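Local atomic coordinates of intracellular sulfur oxidation protein dsrF (PDB entry 2HY5), a protein that is of unknown function but could take part in the oxidation of intracellular sulfur, as a DsrF/TusC-family partner of DsrE and DsrH. Residues E24-V29 and R70-Y75. Numbering follows the deposited sequence.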
loop_
_atom_site.group_PDB
_atom_site.type_symbol
_atom_site.label_atom_id
_atom_site.label_comp_id
_atom_site.label_asym_id
_atom_site.label_seq_id
_atom_site.Cartn_x
_atom_site.Cartn_y
_atom_site.Cartn_z
ATOM N N GLU B 24 -11.577 5.046 7.560
ATOM C CA GLU B 24 -10.934 5.445 8.802
ATOM C C GLU B 24 -10.602 6.933 8.826
ATOM O O GLU B 24 -10.495 7.525 9.896
ATOM C CB GLU B 24 -9.708 4.562 9.088
ATOM C CG GLU B 24 -10.119 3.130 9.448
ATOM C CD GLU B 24 -8.983 2.262 9.959
ATOM O OE1 GLU B 24 -7.875 2.317 9.387
ATOM O OE2 GLU B 24 -9.210 1.508 10.932
ATOM N N ALA B 25 -10.472 7.545 7.652
ATOM C CA ALA B 25 -10.211 8.981 7.586
ATOM C C ALA B 25 -11.498 9.682 8.025
ATOM O O ALA B 25 -11.466 10.642 8.795
ATOM C CB ALA B 25 -9.851 9.397 6.169
ATOM N N LEU B 26 -12.631 9.195 7.523
ATOM C CA LEU B 26 -13.932 9.763 7.862
ATOM C C LEU B 26 -14.146 9.693 9.374
ATOM O O LEU B 26 -14.738 10.592 9.973
ATOM C CB LEU B 26 -15.040 9.003 7.123
ATOM C CG LEU B 26 -16.479 9.510 7.244
ATOM C CD1 LEU B 26 -16.549 10.984 6.879
ATOM C CD2 LEU B 26 -17.379 8.686 6.324
ATOM N N GLU B 27 -13.651 8.623 9.989
ATOM C CA GLU B 27 -13.772 8.444 11.436
ATOM C C GLU B 27 -13.096 9.588 12.196
ATOM O O GLU B 27 -13.601 10.044 13.225
ATOM C CB GLU B 27 -13.142 7.112 11.859
ATOM C CG GLU B 27 -13.967 5.883 11.531
ATOM C CD GLU B 27 -15.069 5.632 12.541
ATOM O OE1 GLU B 27 -15.101 4.524 13.119
ATOM O OE2 GLU B 27 -15.904 6.541 12.759
ATOM N N VAL B 28 -11.959 10.056 11.686
ATOM C CA VAL B 28 -11.226 11.145 12.330
ATOM C C VAL B 28 -12.006 12.455 12.252
ATOM O O VAL B 28 -12.036 13.229 13.211
ATOM C CB VAL B 28 -9.836 11.359 11.682
ATOM C CG1 VAL B 28 -9.086 12.465 12.424
ATOM C CG2 VAL B 28 -9.028 10.067 11.733
ATOM N N VAL B 29 -12.638 12.706 11.110
ATOM C CA VAL B 29 -13.411 13.929 10.945
ATOM C C VAL B 29 -14.537 13.988 11.969
ATOM O O VAL B 29 -14.771 15.030 12.577
ATOM C CB VAL B 29 -14.014 14.031 9.526
ATOM C CG1 VAL B 29 -14.895 15.270 9.418
ATOM C CG2 VAL B 29 -12.903 14.080 8.498
ATOM N N ARG B 70 -22.935 11.938 4.243
ATOM C CA ARG B 70 -24.083 12.838 4.217
ATOM C C ARG B 70 -24.459 13.401 5.583
ATOM O O ARG B 70 -25.310 14.288 5.680
ATOM C CB ARG B 70 -25.288 12.139 3.578
ATOM C CG ARG B 70 -25.075 11.830 2.097
ATOM C CD ARG B 70 -26.381 11.503 1.391
ATOM N NE ARG B 70 -26.936 10.216 1.799
ATOM C CZ ARG B 70 -26.410 9.039 1.475
ATOM N NH1 ARG B 70 -25.309 8.982 0.738
ATOM N NH2 ARG B 70 -26.990 7.918 1.882
ATOM N N THR B 71 -23.811 12.906 6.635
ATOM C CA THR B 71 -24.089 13.377 7.990
ATOM C C THR B 71 -23.059 14.400 8.465
ATOM O O THR B 71 -23.212 14.984 9.536
ATOM C CB THR B 71 -24.084 12.215 9.003
ATOM O OG1 THR B 71 -22.742 11.746 9.192
ATOM C CG2 THR B 71 -24.952 11.075 8.510
ATOM N N LEU B 72 -22.014 14.610 7.671
ATOM C CA LEU B 72 -20.954 15.545 8.034
ATOM C C LEU B 72 -21.446 16.914 8.480
ATOM O O LEU B 72 -20.858 17.523 9.373
ATOM C CB LEU B 72 -19.962 15.700 6.879
ATOM C CG LEU B 72 -19.034 14.503 6.643
ATOM C CD1 LEU B 72 -18.141 14.767 5.445
ATOM C CD2 LEU B 72 -18.189 14.261 7.894
ATOM N N GLY B 73 -22.519 17.401 7.864
ATOM C CA GLY B 73 -23.054 18.695 8.251
ATOM C C GLY B 73 -23.526 18.663 9.691
ATOM O O GLY B 73 -23.453 19.664 10.405
ATOM N N ASP B 74 -24.008 17.503 10.126
ATOM C CA ASP B 74 -24.485 17.346 11.492
ATOM C C ASP B 74 -23.329 17.433 12.483
ATOM O O ASP B 74 -23.538 17.679 13.670
ATOM C CB ASP B 74 -25.215 16.009 11.651
ATOM C CG ASP B 74 -26.474 15.928 10.806
ATOM O OD1 ASP B 74 -27.331 16.828 10.931
ATOM O OD2 ASP B 74 -26.609 14.966 10.016
ATOM N N TYR B 75 -22.108 17.229 11.993
ATOM C CA TYR B 75 -20.920 17.301 12.839
ATOM C C TYR B 75 -20.188 18.629 12.669
ATOM O O TYR B 75 -18.965 18.698 12.801
ATOM C CB TYR B 75 -19.964 16.148 12.528
ATOM C CG TYR B 75 -20.448 14.801 13.010
ATOM C CD1 TYR B 75 -21.437 14.103 12.321
ATOM C CD2 TYR B 75 -19.924 14.231 14.170
ATOM C CE1 TYR B 75 -21.896 12.866 12.775
ATOM C CE2 TYR B 75 -20.373 13.001 14.636
ATOM C CZ TYR B 75 -21.359 12.323 13.935
ATOM O OH TYR B 75 -21.805 11.106 14.396
#
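Leu72 meets Leu26 and Val29 in a small, buried, purely apolar contact between helix 21-32 and a short 3-10 turn in the long connection from strand 38-43 to strand 79-83. Only about 128 Å² is buried between the two segments, and one methyl of Leu72 makes both close contacts: its CD2 lies 3.8 Å from CD1 of Leu26 and also 3.8 Å from CG1 of Val29. Those two partners sit three residues apart on the helix, close to one turn, and each present a methyl to the same CD2 of Leu72. The side chains of Val29 and Leu72 meet at about a right angle, while Leu26 runs slantwise to Leu72. The CA-CB bond of Leu26 does not head for the turn; with CG anti to the backbone N (chi1 -175°), the isopropyl end reaches out and closes the distance. CG of Leu72, anti to the carbonyl carbon, takes a different staggered position from that of Leu26, and it is the CD2 end that comes close. The backbones stay well apart, 8.2 Å between the CA atoms of Val29 and Leu72.

The turn is shaped by its own backbone bonds, from Asp74 N to Thr71 O and from Tyr75 N to Leu72 O, the i to i+3 pattern of a 3-10 segment. Nearby, the Thr71 hydroxyl bonds to Thr68 O, and Leu26 also packs on Thr68. Leu72 and Tyr75 both reach Leu30, carrying the packing further along helix 21-32. That helix packs through Val28 and Val29 on Tyr10 of strand 7-12 in the parallel sheet, Glu24 faces the neighbouring DsrE chain with a salt bridge to its Arg85, and the 3-10 turn lies against Leu26 and Val29.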